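Local atomic coordinates of orotidine-5-phosphate decarboxylase/orotate phosphoribosyltransferase, putative (Ompdcase-oprtase, putative) (Leishmania infantum, PDB entry 3QW3), a protein that probably catalyses the last step of UMP synthesis, decarboxylating orotidine 5'-phosphate to UMP and carbon dioxide in the decarboxylase domain, the part of a bifunctional UMP synthase present here. Residues A[106-111]-A[128-133]; A[158-163]-A[188-193]; A[172-177]-A[192-197]. All coordinates share one frame; numbering follows the deposited sequence.

In the fold
The three contacts belong to one TIM barrel: contacts 1 and 3 are in its strand wall, contact 2 in the helices around it. Contact 1 pairs strand 107-110 with 129-135, contact 3 172-176 with 196-198. Their centres are about 10 Å apart, and strands 129-135 and 172-176 are neighbours, probably joined by V130 O to G173 N at 2.8 Å. The centre of contact 2 is about 8 Å from contact 3's and 15 Å from contact 1's. It shares P192 and T193 with contact 3, and A162 CB packs 3.6 Å from L174 CD2. Active sites of TIM barrels lie at the C-terminal strand ends; the sulfate of contact 2 sits on the outer side.

Contact 1: residues A[106-111]-A[128-133]; sequences HAITAS and KAVFVL
V130 and A110 meet because V130 CG1 is turned opposite its own backbone N (chi1 -174°), which carries this methyl to 3.9 Å from A110 CB. F131 swings its ring away from its carbonyl carbon and beside its backbone N (chi1 -74°), and the ring edge at CE2 comes to 4.2 Å from A107 CB. Both pairs lie across two parallel neighbours of a TIM-barrel wall, strand 107-110 and strand 129-135, which helix 116-123 links as a beta-alpha-beta unit. Five backbone hydrogen bonds join them. I108 and A110 each receive one from the strand 129-135 and give one back, F131 N to I108 O measuring 2.9 Å and L133 N to A110 O 2.8 Å. A107, T109, A129 and F131 face the barrel interior, where the methyls of A107 and A129 approach to 3.8 Å, small enough to leave the flat ring room beside them. T109 suits this side by being polar at one end: its hydroxyl is hydrogen-bonded to the D82 carboxylate and the backbone N of K84. On the outer face, I108, A110 and V130 are apolar and meet helix 116-123 through F122, L119 and M123. Near the C-terminal strand ends, S111 OG bonds to S111 OG of the second subunit. At the other end K128, bent at chi2, lays CD 3.6 Å from H106 O, and its NZ donates to A105 O.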
loop_
_atom_site.group_PDB
_atom_site.type_symbol
_atom_site.label_atom_id
_atom_site.label_comp_id
_atom_site.label_asym_id
_atom_site.label_seq_id
_atom_site.Cartn_x
_atom_site.Cartn_y
_atom_site.Cartn_z
ATOM N N HIS A 106 -11.022 4.901 12.480
ATOM C CA HIS A 106 -12.087 3.900 12.557
ATOM C C HIS A 106 -12.077 2.936 11.374
ATOM O O HIS A 106 -12.745 1.897 11.400
ATOM C CB HIS A 106 -13.453 4.596 12.666
ATOM C CG HIS A 106 -13.495 5.672 13.703
ATOM N ND1 HIS A 106 -14.011 5.473 14.966
ATOM C CD2 HIS A 106 -13.078 6.960 13.667
ATOM C CE1 HIS A 106 -13.911 6.591 15.662
ATOM N NE2 HIS A 106 -13.354 7.511 14.894
ATOM N N ALA A 107 -11.312 3.287 10.340
ATOM C CA ALA A 107 -11.263 2.512 9.116
ATOM C C ALA A 107 -9.972 2.799 8.358
ATOM O O ALA A 107 -9.312 3.822 8.595
ATOM C CB ALA A 107 -12.474 2.826 8.231
ATOM N N ILE A 108 -9.637 1.903 7.437
ATOM C CA ILE A 108 -8.450 2.062 6.591
ATOM C C ILE A 108 -8.768 1.596 5.170
ATOM O O ILE A 108 -9.668 0.786 4.964
ATOM C CB ILE A 108 -7.246 1.257 7.174
ATOM C CG1 ILE A 108 -5.900 1.755 6.617
ATOM C CG2 ILE A 108 -7.438 -0.251 6.982
ATOM C CD1 ILE A 108 -4.678 1.089 7.286
ATOM N N THR A 109 -8.032 2.111 4.192
ATOM C CA THR A 109 -8.107 1.569 2.836
ATOM C C THR A 109 -6.963 0.579 2.620
ATOM O O THR A 109 -5.906 0.709 3.229
ATOM C CB THR A 109 -8.049 2.672 1.765
ATOM O OG1 THR A 109 -6.917 3.516 2.012
ATOM C CG2 THR A 109 -9.329 3.511 1.799
ATOM N N ALA A 110 -7.188 -0.407 1.761
ATOM C CA ALA A 110 -6.219 -1.492 1.576
ATOM C C ALA A 110 -6.241 -2.043 0.161
ATOM O O ALA A 110 -7.291 -2.056 -0.486
ATOM C CB ALA A 110 -6.484 -2.614 2.575
ATOM N N SER A 111 -5.076 -2.494 -0.306
ATOM C CA SER A 111 -4.943 -3.144 -1.610
ATOM C C SER A 111 -5.314 -4.626 -1.494
ATOM O O SER A 111 -4.971 -5.267 -0.501
ATOM C CB SER A 111 -3.499 -3.004 -2.124
ATOM O OG SER A 111 -3.250 -3.906 -3.196
ATOM N N LYS A 128 -13.577 -2.019 13.409
ATOM C CA LYS A 128 -12.917 -1.222 12.374
ATOM C C LYS A 128 -13.286 -1.725 10.986
ATOM O O LYS A 128 -13.525 -2.916 10.793
ATOM C CB LYS A 128 -11.391 -1.263 12.555
ATOM C CG LYS A 128 -10.896 -0.900 13.957
ATOM C CD LYS A 128 -11.102 0.575 14.294
ATOM C CE LYS A 128 -10.695 0.873 15.729
ATOM N NZ LYS A 128 -10.755 2.335 16.015
ATOM N N ALA A 129 -13.329 -0.823 10.016
ATOM C CA ALA A 129 -13.682 -1.212 8.661
ATOM C C ALA A 129 -12.455 -1.213 7.765
ATOM O O ALA A 129 -11.501 -0.478 8.003
ATOM C CB ALA A 129 -14.731 -0.290 8.096
ATOM N N VAL A 130 -12.504 -2.047 6.736
ATOM C CA VAL A 130 -11.446 -2.114 5.739
ATOM C C VAL A 130 -12.080 -1.923 4.372
ATOM O O VAL A 130 -12.850 -2.770 3.907
ATOM C CB VAL A 130 -10.710 -3.466 5.794
ATOM C CG1 VAL A 130 -9.514 -3.465 4.833
ATOM C CG2 VAL A 130 -10.269 -3.758 7.214
ATOM N N PHE A 131 -11.762 -0.792 3.742
ATOM C CA PHE A 131 -12.211 -0.516 2.387
ATOM C C PHE A 131 -11.151 -0.999 1.403
ATOM O O PHE A 131 -10.058 -0.439 1.336
ATOM C CB PHE A 131 -12.485 0.978 2.212
ATOM C CG PHE A 131 -13.748 1.440 2.894
ATOM C CD1 PHE A 131 -14.973 1.311 2.250
ATOM C CD2 PHE A 131 -13.704 2.009 4.163
ATOM C CE1 PHE A 131 -16.158 1.736 2.867
ATOM C CE2 PHE A 131 -14.889 2.436 4.798
ATOM C CZ PHE A 131 -16.112 2.293 4.141
ATOM N N VAL A 132 -11.487 -2.045 0.653
ATOM C CA VAL A 132 -10.535 -2.698 -0.248
ATOM C C VAL A 132 -10.648 -2.119 -1.647
ATOM O O VAL A 132 -11.750 -1.991 -2.183
ATOM C CB VAL A 132 -10.769 -4.226 -0.299
ATOM C CG1 VAL A 132 -9.719 -4.893 -1.187
ATOM C CG2 VAL A 132 -10.712 -4.810 1.105
ATOM N N LEU A 133 -9.510 -1.775 -2.244
ATOM C CA LEU A 133 -9.513 -1.245 -3.609
ATOM C C LEU A 133 -10.200 -2.215 -4.549
ATOM O O LEU A 133 -9.919 -3.415 -4.528
ATOM C CB LEU A 133 -8.086 -0.978 -4.093
ATOM C CG LEU A 133 -7.188 -0.097 -3.229
ATOM C CD1 LEU A 133 -5.815 0.020 -3.915
ATOM C CD2 LEU A 133 -7.795 1.278 -3.012
HETATM O O HOH W 1 -13.971 2.121 15.469
#

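Contact 2: residues A[158-163]-A[188-193]; sequences VAERAE and RARAPT. With SO4 (sulfate ion), chain F.
The carboxylate of E163 grips the turn after helix 181-190 with both oxygens. OE1 accepts T193 N at 3.0 Å, a nearly straight bond (161°), and OE2 takes the hydroxyl proton of T193 OG1 at 2.6 Å. Both donors come from the syn side, although the amide stands well out of the carboxylate plane; L194 N adds a weak second bond to OE1. Glutamate is long enough to span the gap, and CG opposite the backbone N (chi1 179°) followed by a bend at chi2 aims the carboxylate at the turn, across the T193 side chain. About one turn earlier, E160 runs alongside R190, their flat groups nearly perpendicular. Their salt bridge, OE2 to NH1 at 2.7 Å, is weak as a hydrogen bond, its angle at the hydrogen being only 123°, while E160 OE1 is satisfied by R152. A159 is small enough for close approach: its CB lies 3.9 Å from R190 CB and also packs on A191 CB. R188 folds back on its own turn, NH1 donating to A191 O at 2.8 Å; beyond the segment it also bonds L194 O and, through NE, G215 O, with the guanidinium on the F196 ring. R161 directs NH1 and NH2 at O3 of a sulfate, probably from the crystallisation liquor, which R152 also holds. The whole joins two successive outer helices, 154-163 and 181-190, as in the alpha-helical shell of a TIM barrel.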
loop_
_atom_site.group_PDB
_atom_site.type_symbol
_atom_site.label_atom_id
_atom_site.label_comp_id
_atom_site.label_asym_id
_atom_site.label_seq_id
_atom_site.Cartn_x
_atom_site.Cartn_y
_atom_site.Cartn_z
ATOM N N VAL A 158 -12.828 -9.343 -7.436
ATOM C CA VAL A 158 -12.484 -8.744 -6.153
ATOM C C VAL A 158 -13.758 -8.453 -5.347
ATOM O O VAL A 158 -13.837 -8.771 -4.158
ATOM C CB VAL A 158 -11.633 -7.464 -6.348
ATOM C CG1 VAL A 158 -11.470 -6.699 -5.032
ATOM C CG2 VAL A 158 -10.271 -7.826 -6.934
ATOM N N ALA A 159 -14.752 -7.872 -6.014
ATOM C CA ALA A 159 -16.041 -7.567 -5.385
ATOM C C ALA A 159 -16.721 -8.813 -4.811
ATOM O O ALA A 159 -17.250 -8.773 -3.697
ATOM C CB ALA A 159 -16.963 -6.845 -6.372
ATOM N N GLU A 160 -16.685 -9.914 -5.561
ATOM C CA GLU A 160 -17.267 -11.191 -5.117
ATOM C C GLU A 160 -16.583 -11.733 -3.869
ATOM O O GLU A 160 -17.244 -12.155 -2.912
ATOM C CB GLU A 160 -17.182 -12.242 -6.230
ATOM C CG GLU A 160 -18.087 -12.001 -7.416
ATOM C CD GLU A 160 -18.011 -13.138 -8.425
ATOM O OE1 GLU A 160 -16.901 -13.661 -8.662
ATOM O OE2 GLU A 160 -19.063 -13.518 -8.976
ATOM N N ARG A 161 -15.249 -11.725 -3.882
ATOM C CA ARG A 161 -14.466 -12.140 -2.726
ATOM C C ARG A 161 -14.818 -11.314 -1.499
ATOM O O ARG A 161 -14.985 -11.851 -0.406
ATOM C CB ARG A 161 -12.975 -11.999 -3.024
ATOM C CG ARG A 161 -12.319 -13.277 -3.468
ATOM C CD ARG A 161 -11.064 -12.985 -4.262
ATOM N NE ARG A 161 -10.484 -14.211 -4.806
ATOM C CZ ARG A 161 -10.881 -14.809 -5.926
ATOM N NH1 ARG A 161 -11.876 -14.312 -6.652
ATOM N NH2 ARG A 161 -10.275 -15.917 -6.319
ATOM N N ALA A 162 -14.926 -10.002 -1.697
ATOM C CA ALA A 162 -15.185 -9.076 -0.610
ATOM C C ALA A 162 -16.558 -9.301 0.016
ATOM O O ALA A 162 -16.673 -9.344 1.236
ATOM C CB ALA A 162 -15.034 -7.639 -1.093
ATOM N N GLU A 163 -17.587 -9.447 -0.821
ATOM C CA GLU A 163 -18.951 -9.718 -0.347
ATOM C C GLU A 163 -19.052 -11.120 0.254
ATOM O O GLU A 163 -19.806 -11.342 1.206
ATOM C CB GLU A 163 -19.957 -9.552 -1.498
ATOM C CG GLU A 163 -21.432 -9.832 -1.150
ATOM C CD GLU A 163 -22.137 -8.689 -0.424
ATOM O OE1 GLU A 163 -21.918 -7.506 -0.756
ATOM O OE2 GLU A 163 -22.943 -8.979 0.484
ATOM N N ARG A 188 -21.935 -3.338 -7.623
ATOM C CA ARG A 188 -23.125 -3.474 -6.781
ATOM C C ARG A 188 -23.875 -4.798 -7.022
ATOM O O ARG A 188 -24.457 -5.364 -6.096
ATOM C CB ARG A 188 -24.051 -2.262 -6.953
ATOM C CG ARG A 188 -25.279 -2.249 -6.031
ATOM C CD ARG A 188 -24.916 -2.490 -4.569
ATOM N NE ARG A 188 -24.383 -1.300 -3.914
ATOM C CZ ARG A 188 -23.652 -1.313 -2.804
ATOM N NH1 ARG A 188 -23.333 -2.461 -2.217
ATOM N NH2 ARG A 188 -23.233 -0.170 -2.283
ATOM N N ALA A 189 -23.836 -5.292 -8.256
ATOM C CA ALA A 189 -24.442 -6.582 -8.591
ATOM C C ALA A 189 -23.693 -7.751 -7.945
ATOM O O ALA A 189 -24.315 -8.725 -7.516
ATOM C CB ALA A 189 -24.518 -6.765 -10.093
ATOM N N ARG A 190 -22.364 -7.644 -7.877
ATOM C CA ARG A 190 -21.521 -8.680 -7.259
ATOM C C ARG A 190 -21.492 -8.567 -5.741
ATOM O O ARG A 190 -21.307 -9.566 -5.039
ATOM C CB ARG A 190 -20.085 -8.614 -7.797
ATOM C CG ARG A 190 -19.955 -8.811 -9.298
ATOM C CD ARG A 190 -20.394 -10.208 -9.732
ATOM N NE ARG A 190 -20.338 -10.359 -11.186
ATOM C CZ ARG A 190 -20.380 -11.524 -11.832
ATOM N NH1 ARG A 190 -20.467 -12.666 -11.159
ATOM N NH2 ARG A 190 -20.325 -11.548 -13.159
ATOM N N ALA A 191 -21.669 -7.345 -5.244
ATOM C CA ALA A 191 -21.599 -7.059 -3.819
ATOM C C ALA A 191 -22.796 -6.211 -3.397
ATOM O O ALA A 191 -22.684 -4.994 -3.282
ATOM C CB ALA A 191 -20.281 -6.351 -3.474
ATOM N N PRO A 192 -23.949 -6.859 -3.156
ATOM C CA PRO A 192 -25.190 -6.135 -2.864
ATOM C C PRO A 192 -25.255 -5.412 -1.512
ATOM O O PRO A 192 -26.064 -4.489 -1.356
ATOM C CB PRO A 192 -26.262 -7.240 -2.932
ATOM C CG PRO A 192 -25.632 -8.347 -3.715
ATOM C CD PRO A 192 -24.193 -8.308 -3.296
ATOM N N THR A 193 -24.437 -5.811 -0.540
ATOM C CA THR A 193 -24.560 -5.248 0.813
ATOM C C THR A 193 -23.407 -4.345 1.268
ATOM O O THR A 193 -23.554 -3.595 2.235
ATOM C CB THR A 193 -24.787 -6.337 1.900
ATOM O OG1 THR A 193 -23.587 -7.100 2.088
ATOM C CG2 THR A 193 -25.937 -7.260 1.530
HETATM S S SO4 F . -12.739 -17.568 -8.738
HETATM O O1 SO4 F . -12.053 -18.831 -8.995
HETATM O O2 SO4 F . -13.832 -17.786 -7.793
HETATM O O3 SO4 F . -11.796 -16.621 -8.165
HETATM O O4 SO4 F . -13.256 -17.026 -9.993
#

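Contact 3: residues A[172-177]-A[192-197]; sequences VGLVVG and PTLWFL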
loop_
_atom_site.group_PDB
_atom_site.type_symbol
_atom_site.label_atom_id
_atom_site.label_comp_id
_atom_site.label_asym_id
_atom_site.label_seq_id
_atom_site.Cartn_x
_atom_site.Cartn_y
_atom_site.Cartn_z
ATOM N N VAL A 172 -16.049 -5.293 5.888
ATOM C CA VAL A 172 -15.397 -5.060 4.601
ATOM C C VAL A 172 -16.227 -4.120 3.733
ATOM O O VAL A 172 -17.453 -4.259 3.632
ATOM C CB VAL A 172 -15.134 -6.391 3.850
ATOM C CG1 VAL A 172 -14.377 -6.153 2.535
ATOM C CG2 VAL A 172 -14.355 -7.334 4.747
ATOM N N GLY A 173 -15.540 -3.159 3.123
ATOM C CA GLY A 173 -16.123 -2.263 2.136
ATOM C C GLY A 173 -15.245 -2.279 0.899
ATOM O O GLY A 173 -14.203 -2.940 0.877
ATOM N N LEU A 174 -15.664 -1.560 -0.133
ATOM C CA LEU A 174 -14.920 -1.494 -1.383
ATOM C C LEU A 174 -14.688 -0.059 -1.811
ATOM O O LEU A 174 -15.549 0.793 -1.602
ATOM C CB LEU A 174 -15.681 -2.217 -2.493
ATOM C CG LEU A 174 -15.831 -3.731 -2.350
ATOM C CD1 LEU A 174 -16.816 -4.245 -3.380
ATOM C CD2 LEU A 174 -14.488 -4.407 -2.525
ATOM N N VAL A 175 -13.530 0.203 -2.420
ATOM C CA VAL A 175 -13.274 1.501 -3.053
ATOM C C VAL A 175 -13.658 1.385 -4.526
ATOM O O VAL A 175 -13.096 0.562 -5.252
ATOM C CB VAL A 175 -11.793 1.957 -2.912
ATOM C CG1 VAL A 175 -11.598 3.346 -3.555
ATOM C CG2 VAL A 175 -11.388 1.987 -1.442
ATOM N N VAL A 176 -14.626 2.196 -4.951
ATOM C CA VAL A 176 -15.177 2.129 -6.307
ATOM C C VAL A 176 -15.374 3.553 -6.819
ATOM O O VAL A 176 -16.152 4.320 -6.239
ATOM C CB VAL A 176 -16.543 1.370 -6.358
ATOM C CG1 VAL A 176 -16.934 1.054 -7.805
ATOM C CG2 VAL A 176 -16.503 0.080 -5.541
ATOM N N GLY A 177 -14.684 3.888 -7.905
ATOM C CA GLY A 177 -14.719 5.234 -8.485
ATOM C C GLY A 177 -16.078 5.642 -9.030
ATOM O O GLY A 177 -16.892 4.793 -9.386
ATOM N N PRO A 192 -23.949 -6.859 -3.156
ATOM C CA PRO A 192 -25.190 -6.135 -2.864
ATOM C C PRO A 192 -25.255 -5.412 -1.512
ATOM O O PRO A 192 -26.064 -4.489 -1.356
ATOM C CB PRO A 192 -26.262 -7.240 -2.932
ATOM C CG PRO A 192 -25.632 -8.347 -3.715
ATOM C CD PRO A 192 -24.193 -8.308 -3.296
ATOM N N THR A 193 -24.437 -5.811 -0.540
ATOM C CA THR A 193 -24.560 -5.248 0.813
ATOM C C THR A 193 -23.407 -4.345 1.268
ATOM O O THR A 193 -23.554 -3.595 2.235
ATOM C CB THR A 193 -24.787 -6.337 1.900
ATOM O OG1 THR A 193 -23.587 -7.100 2.088
ATOM C CG2 THR A 193 -25.937 -7.260 1.530
ATOM N N LEU A 194 -22.261 -4.418 0.594
ATOM C CA LEU A 194 -21.082 -3.706 1.085
ATOM C C LEU A 194 -21.174 -2.200 0.895
ATOM O O LEU A 194 -21.742 -1.734 -0.079
ATOM C CB LEU A 194 -19.807 -4.221 0.412
ATOM C CG LEU A 194 -19.522 -5.719 0.523
ATOM C CD1 LEU A 194 -18.128 -5.991 0.000
ATOM C CD2 LEU A 194 -19.671 -6.229 1.956
ATOM N N TRP A 195 -20.599 -1.453 1.831
ATOM C CA TRP A 195 -20.424 -0.016 1.646
ATOM C C TRP A 195 -19.346 0.224 0.606
ATOM O O TRP A 195 -18.324 -0.477 0.591
ATOM C CB TRP A 195 -20.016 0.651 2.955
ATOM C CG TRP A 195 -21.177 1.004 3.813
ATOM C CD1 TRP A 195 -21.835 0.190 4.693
ATOM C CD2 TRP A 195 -21.831 2.274 3.869
ATOM N NE1 TRP A 195 -22.857 0.885 5.305
ATOM C CE2 TRP A 195 -22.877 2.166 4.814
ATOM C CE3 TRP A 195 -21.631 3.500 3.215
ATOM C CZ2 TRP A 195 -23.725 3.236 5.117
ATOM C CZ3 TRP A 195 -22.480 4.567 3.517
ATOM C CH2 TRP A 195 -23.513 4.421 4.461
ATOM N N PHE A 196 -19.583 1.199 -0.267
ATOM C CA PHE A 196 -18.563 1.635 -1.219
ATOM C C PHE A 196 -18.038 2.994 -0.779
ATOM O O PHE A 196 -18.820 3.887 -0.417
ATOM C CB PHE A 196 -19.111 1.786 -2.648
ATOM C CG PHE A 196 -19.671 0.528 -3.270
ATOM C CD1 PHE A 196 -19.532 -0.729 -2.680
ATOM C CD2 PHE A 196 -20.310 0.614 -4.507
ATOM C CE1 PHE A 196 -20.071 -1.867 -3.300
ATOM C CE2 PHE A 196 -20.838 -0.519 -5.132
ATOM C CZ PHE A 196 -20.717 -1.755 -4.523
ATOM N N LEU A 197 -16.720 3.153 -0.807
ATOM C CA LEU A 197 -16.110 4.470 -0.680
ATOM C C LEU A 197 -15.893 4.933 -2.106
ATOM O O LEU A 197 -15.205 4.266 -2.880
ATOM C CB LEU A 197 -14.789 4.389 0.092
ATOM C CG LEU A 197 -13.945 5.663 0.206
ATOM C CD1 LEU A 197 -14.667 6.794 0.939
ATOM C CD2 LEU A 197 -12.615 5.346 0.898
HETATM O O HOH W 2 -19.507 -2.634 4.170
#
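L174 and F196 sit in parallel register, as do V175 and L197, and from residue 174 onward the backbones are joined by three hydrogen bonds. L174 N gives to W195 O and L174 O receives L197 N, so that both the amide and the carbonyl of L174 are engaged, and V176 N closes the series on L197 O at 3.0 Å. The touching parts nevertheless run 52° apart end to end, and before the pairing begins a water fills in, accepting from W195 N at 2.8 Å and donating to V172 O at 2.7 Å. G173 suits its place because W195 O, 3.2 Å from G173 CA, lies where a CB would crowd it. On the outer side of the sheet, L174, V176 and F196 form an apolar cluster. V176 CG2, placed beside the backbone N, stands over one face of the F196 ring, 4.1 Å from its centroid and 19° off the normal, a CH-pi contact displaced toward the rim. L174 runs alongside the same ring, CD1 at 4.0 Å from CE1, and is met by L194 CD1 as well. Leucine and valine methyls suit this seam because they fit round the flat ring. V175 and L197 face the barrel interior more loosely, meeting through CG2 and CD2 at 4.3 Å. Strands 172-176 and 196-198 are linked by helix 181-190 as a beta-alpha-beta unit, and that helix covers the cluster with L184 and V187, while A162 of helix 154-163 lies against L174 and L194, and F131 of strand 129-135 packs on V175 and L197 within the barrel.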